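Local coordinates for E1 (Kluyveromyces marxianus, PDB 3VX6), which acts as the E1-like enzyme of autophagy, activating the ubiquitin-like proteins ATG12 and ATG8 for their conjugation, at residues F170-G183 against N192-F204. Numbering follows the deposited sequence.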
loop_
_atom_site.group_PDB
_atom_site.type_symbol
_atom_site.label_atom_id
_atom_site.label_comp_id
_atom_site.label_asym_id
_atom_site.label_seq_id
_atom_site.Cartn_x
_atom_site.Cartn_y
_atom_site.Cartn_z
ATOM N N PHE A 170 11.515 1.026 -16.360
ATOM C CA PHE A 170 10.525 0.756 -15.317
ATOM C C PHE A 170 9.642 1.984 -15.111
ATOM O O PHE A 170 8.425 1.871 -14.948
ATOM C CB PHE A 170 11.219 0.399 -13.992
ATOM C CG PHE A 170 10.272 -0.039 -12.905
ATOM C CD1 PHE A 170 10.580 0.185 -11.566
ATOM C CD2 PHE A 170 9.074 -0.668 -13.216
ATOM C CE1 PHE A 170 9.710 -0.205 -10.556
ATOM C CE2 PHE A 170 8.201 -1.061 -12.214
ATOM C CZ PHE A 170 8.520 -0.829 -10.880
ATOM N N ILE A 171 10.266 3.157 -15.118
ATOM C CA ILE A 171 9.547 4.410 -14.936
ATOM C C ILE A 171 8.634 4.683 -16.126
ATOM O O ILE A 171 7.587 5.320 -15.987
ATOM C CB ILE A 171 10.535 5.569 -14.761
ATOM C CG1 ILE A 171 11.434 5.281 -13.556
ATOM C CG2 ILE A 171 9.784 6.878 -14.600
ATOM C CD1 ILE A 171 12.314 6.434 -13.155
ATOM N N LYS A 172 9.032 4.184 -17.293
ATOM C CA LYS A 172 8.245 4.361 -18.507
ATOM C C LYS A 172 6.957 3.563 -18.360
ATOM O O LYS A 172 5.981 3.803 -19.080
ATOM C CB LYS A 172 9.030 3.871 -19.728
ATOM N N GLN A 173 6.967 2.619 -17.419
ATOM C CA GLN A 173 5.820 1.760 -17.164
ATOM C C GLN A 173 4.862 2.302 -16.121
ATOM O O GLN A 173 5.243 3.032 -15.214
ATOM C CB GLN A 173 6.285 0.371 -16.750
ATOM C CG GLN A 173 6.384 -0.594 -17.899
ATOM C CD GLN A 173 7.133 -1.852 -17.521
ATOM O OE1 GLN A 173 6.877 -2.452 -16.469
ATOM N NE2 GLN A 173 8.062 -2.271 -18.381
ATOM N N ASN A 174 3.606 1.916 -16.268
ATOM C CA ASN A 174 2.549 2.347 -15.381
ATOM C C ASN A 174 2.498 1.496 -14.098
ATOM O O ASN A 174 1.640 1.712 -13.244
ATOM C CB ASN A 174 1.211 2.258 -16.128
ATOM C CG ASN A 174 0.186 3.251 -15.617
ATOM O OD1 ASN A 174 -1.012 3.099 -15.855
ATOM N ND2 ASN A 174 0.652 4.282 -14.918
ATOM N N VAL A 175 3.413 0.541 -13.954
ATOM C CA VAL A 175 3.412 -0.315 -12.767
ATOM C C VAL A 175 4.309 0.225 -11.683
ATOM O O VAL A 175 5.280 0.924 -11.968
ATOM C CB VAL A 175 3.859 -1.751 -13.085
ATOM C CG1 VAL A 175 2.900 -2.372 -14.082
ATOM C CG2 VAL A 175 5.269 -1.747 -13.625
ATOM N N ILE A 176 3.977 -0.101 -10.435
ATOM C CA ILE A 176 4.762 0.357 -9.298
ATOM C C ILE A 176 5.680 -0.767 -8.808
ATOM O O ILE A 176 6.635 -0.538 -8.066
ATOM C CB ILE A 176 3.820 0.955 -8.176
ATOM C CG1 ILE A 176 4.377 0.695 -6.785
ATOM C CG2 ILE A 176 2.428 0.383 -8.292
ATOM C CD1 ILE A 176 3.898 -0.584 -6.206
ATOM N N ILE A 177 5.396 -1.981 -9.263
ATOM C CA ILE A 177 6.201 -3.149 -8.932
ATOM C C ILE A 177 6.390 -3.997 -10.197
ATOM O O ILE A 177 5.442 -4.252 -10.944
ATOM C CB ILE A 177 5.543 -4.048 -7.865
ATOM C CG1 ILE A 177 5.484 -3.341 -6.515
ATOM C CG2 ILE A 177 6.365 -5.328 -7.702
ATOM C CD1 ILE A 177 4.846 -4.192 -5.425
ATOM N N ALA A 178 7.620 -4.411 -10.446
ATOM C CA ALA A 178 7.921 -5.238 -11.602
ATOM C C ALA A 178 9.092 -6.127 -11.214
ATOM O O ALA A 178 9.532 -6.123 -10.062
ATOM C CB ALA A 178 8.286 -4.363 -12.806
ATOM N N CYS A 179 9.583 -6.912 -12.157
ATOM C CA CYS A 179 10.721 -7.751 -11.864
ATOM C C CYS A 179 11.644 -7.677 -13.056
ATOM O O CYS A 179 11.313 -7.066 -14.072
ATOM C CB CYS A 179 10.296 -9.197 -11.582
ATOM S SG CYS A 179 9.725 -10.157 -12.997
ATOM N N VAL A 180 12.821 -8.271 -12.925
ATOM C CA VAL A 180 13.776 -8.252 -14.011
ATOM C C VAL A 180 14.123 -9.689 -14.365
ATOM O O VAL A 180 14.384 -10.507 -13.486
ATOM C CB VAL A 180 15.036 -7.480 -13.613
ATOM C CG1 VAL A 180 15.862 -7.186 -14.845
ATOM C CG2 VAL A 180 14.654 -6.186 -12.913
ATOM N N ILE A 181 14.075 -9.999 -15.656
ATOM C CA ILE A 181 14.383 -11.336 -16.145
ATOM C C ILE A 181 15.324 -11.195 -17.328
ATOM O O ILE A 181 14.930 -10.759 -18.411
ATOM C CB ILE A 181 13.121 -12.077 -16.604
ATOM C CG1 ILE A 181 12.118 -12.152 -15.456
ATOM C CG2 ILE A 181 13.495 -13.472 -17.092
ATOM C CD1 ILE A 181 10.973 -13.081 -15.726
ATOM N N SER A 182 16.578 -11.557 -17.110
ATOM C CA SER A 182 17.581 -11.449 -18.154
ATOM C C SER A 182 17.805 -9.994 -18.537
ATOM O O SER A 182 17.949 -9.672 -19.714
ATOM C CB SER A 182 17.174 -12.252 -19.391
ATOM O OG SER A 182 17.133 -13.639 -19.106
ATOM N N GLY A 183 17.815 -9.120 -17.536
ATOM C CA GLY A 183 18.075 -7.715 -17.786
ATOM C C GLY A 183 16.914 -6.897 -18.283
ATOM O O GLY A 183 17.013 -5.677 -18.342
ATOM N N ASN A 192 7.489 -15.545 -13.518
ATOM C CA ASN A 192 8.559 -14.583 -13.718
ATOM C C ASN A 192 9.287 -14.418 -12.410
ATOM O O ASN A 192 10.514 -14.323 -12.380
ATOM C CB ASN A 192 8.011 -13.231 -14.145
ATOM C CG ASN A 192 7.769 -13.161 -15.618
ATOM O OD1 ASN A 192 8.043 -14.120 -16.341
ATOM N ND2 ASN A 192 7.260 -12.026 -16.084
ATOM N N LEU A 193 8.525 -14.395 -11.323
ATOM C CA LEU A 193 9.120 -14.235 -10.002
ATOM C C LEU A 193 9.952 -15.442 -9.626
ATOM O O LEU A 193 10.924 -15.309 -8.893
ATOM C CB LEU A 193 8.039 -13.973 -8.949
ATOM C CG LEU A 193 7.445 -12.569 -9.088
ATOM C CD1 LEU A 193 6.139 -12.469 -8.319
ATOM C CD2 LEU A 193 8.457 -11.546 -8.610
ATOM N N LYS A 194 9.587 -16.611 -10.139
ATOM C CA LYS A 194 10.343 -17.823 -9.852
ATOM C C LYS A 194 11.706 -17.822 -10.530
ATOM O O LYS A 194 12.622 -18.506 -10.066
ATOM C CB LYS A 194 9.567 -19.057 -10.296
ATOM C CG LYS A 194 8.370 -19.350 -9.419
ATOM C CD LYS A 194 7.594 -20.550 -9.904
ATOM C CE LYS A 194 6.439 -20.852 -8.958
ATOM N NZ LYS A 194 5.559 -21.946 -9.473
ATOM N N VAL A 195 11.845 -17.045 -11.610
ATOM C CA VAL A 195 13.100 -16.981 -12.359
ATOM C C VAL A 195 13.731 -15.593 -12.459
ATOM O O VAL A 195 14.855 -15.457 -12.938
ATOM C CB VAL A 195 12.919 -17.516 -13.809
ATOM C CG1 VAL A 195 12.157 -18.833 -13.789
ATOM C CG2 VAL A 195 12.189 -16.490 -14.667
ATOM N N CYS A 196 13.025 -14.560 -12.022
ATOM C CA CYS A 196 13.574 -13.209 -12.114
ATOM C C CYS A 196 14.778 -13.029 -11.192
ATOM O O CYS A 196 14.898 -13.715 -10.175
ATOM C CB CYS A 196 12.515 -12.175 -11.756
ATOM S SG CYS A 196 12.095 -12.159 -10.008
ATOM N N GLU A 197 15.660 -12.102 -11.558
ATOM C CA GLU A 197 16.858 -11.821 -10.777
ATOM C C GLU A 197 16.462 -10.946 -9.619
ATOM O O GLU A 197 17.100 -10.965 -8.561
ATOM C CB GLU A 197 17.904 -11.052 -11.594
ATOM C CG GLU A 197 18.479 -11.789 -12.766
ATOM C CD GLU A 197 17.654 -11.625 -14.016
ATOM O OE1 GLU A 197 17.532 -10.470 -14.494
ATOM O OE2 GLU A 197 17.133 -12.655 -14.512
ATOM N N LYS A 198 15.410 -10.164 -9.839
ATOM C CA LYS A 198 14.934 -9.255 -8.824
ATOM C C LYS A 198 13.598 -8.632 -9.126
ATOM O O LYS A 198 13.033 -8.815 -10.199
ATOM C CB LYS A 198 15.966 -8.154 -8.600
ATOM C CG LYS A 198 16.457 -7.478 -9.849
ATOM C CD LYS A 198 17.777 -6.795 -9.554
ATOM C CE LYS A 198 18.301 -6.021 -10.753
ATOM N NZ LYS A 198 19.693 -5.549 -10.510
ATOM N N VAL A 199 13.107 -7.899 -8.137
ATOM C CA VAL A 199 11.843 -7.195 -8.188
ATOM C C VAL A 199 12.109 -5.706 -8.075
ATOM O O VAL A 199 12.870 -5.277 -7.218
ATOM C CB VAL A 199 10.948 -7.625 -7.019
ATOM C CG1 VAL A 199 9.746 -6.675 -6.882
ATOM C CG2 VAL A 199 10.498 -9.057 -7.239
ATOM N N VAL A 200 11.489 -4.920 -8.947
ATOM C CA VAL A 200 11.661 -3.472 -8.917
ATOM C C VAL A 200 10.376 -2.865 -8.363
ATOM O O VAL A 200 9.273 -3.183 -8.808
ATOM C CB VAL A 200 12.000 -2.916 -10.323
ATOM C CG1 VAL A 200 13.314 -3.494 -10.780
ATOM C CG2 VAL A 200 10.928 -3.281 -11.319
ATOM N N PHE A 201 10.533 -1.997 -7.374
ATOM C CA PHE A 201 9.405 -1.387 -6.694
ATOM C C PHE A 201 9.512 0.134 -6.611
ATOM O O PHE A 201 10.534 0.674 -6.184
ATOM C CB PHE A 201 9.326 -2.005 -5.289
ATOM C CG PHE A 201 8.350 -1.342 -4.356
ATOM C CD1 PHE A 201 8.704 -1.109 -3.027
ATOM C CD2 PHE A 201 7.076 -0.990 -4.773
ATOM C CE1 PHE A 201 7.814 -0.543 -2.142
ATOM C CE2 PHE A 201 6.175 -0.420 -3.887
ATOM C CZ PHE A 201 6.541 -0.197 -2.577
ATOM N N LYS A 202 8.466 0.826 -7.056
ATOM C CA LYS A 202 8.439 2.276 -6.958
ATOM C C LYS A 202 7.991 2.477 -5.519
ATOM O O LYS A 202 6.803 2.510 -5.198
ATOM C CB LYS A 202 7.449 2.868 -7.958
ATOM C CG LYS A 202 8.063 2.991 -9.348
ATOM C CD LYS A 202 7.069 2.763 -10.487
ATOM C CE LYS A 202 7.773 2.933 -11.824
ATOM N NZ LYS A 202 6.863 2.800 -12.989
ATOM N N ASP A 203 8.989 2.560 -4.651
ATOM C CA ASP A 203 8.808 2.709 -3.219
ATOM C C ASP A 203 7.855 3.818 -2.768
ATOM O O ASP A 203 7.807 4.905 -3.352
ATOM C CB ASP A 203 10.179 2.909 -2.594
ATOM C CG ASP A 203 10.233 2.473 -1.157
ATOM O OD1 ASP A 203 11.324 2.587 -0.569
ATOM O OD2 ASP A 203 9.202 2.021 -0.613
ATOM N N PHE A 204 7.091 3.528 -1.720
ATOM C CA PHE A 204 6.156 4.492 -1.158
ATOM C C PHE A 204 6.843 5.253 -0.063
ATOM O O PHE A 204 6.218 5.949 0.721
ATOM C CB PHE A 204 4.930 3.793 -0.592
ATOM C CG PHE A 204 4.043 3.213 -1.634
ATOM C CD1 PHE A 204 4.285 3.456 -2.978
ATOM C CD2 PHE A 204 2.964 2.431 -1.277
ATOM C CE1 PHE A 204 3.463 2.926 -3.952
ATOM C CE2 PHE A 204 2.132 1.897 -2.236
ATOM C CZ PHE A 204 2.381 2.143 -3.582
#
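The F170 ring lies between V200 and K202, the buried, close-packed part of the contact. V200 CG2 sits 3.3 Å from the ring centroid on one face, while K202 CE covers the opposite face and K202 NZ, 4.2 Å from the centroid, makes a cation-pi contact. With CG anti to the backbone N (chi1 -174°), F170 turns its ring into this slot. K202 NZ also donates to F170 O and, nearly in line with the carbonyl, to V175 O, each at 2.7 Å, tying down the turn between helix 165-171 and strand 177-181. Replacing K202 by an alanine is likely to deprive both carbonyls of this donor and take the methylene packing off that face of the F170 ring. Strands 177-181 and 198-202 run antiparallel; A178 and V200 form a hydrogen-bonded pair, and I177 CG1 packs on F201 CD2. At the E197 end the contact is looser and solvent-exposed: E197 OE2 receives S182 N (2.9 Å, 174°), whereas G183 N, in the turn leading to strand 184-186, reaches E197 OE1 through a weak bond of 3.3 Å. One charge thus serves each end, a buried lysine gathering carbonyls and a surface glutamate gathering amides, consistent with both turns being fixed through backbone atoms.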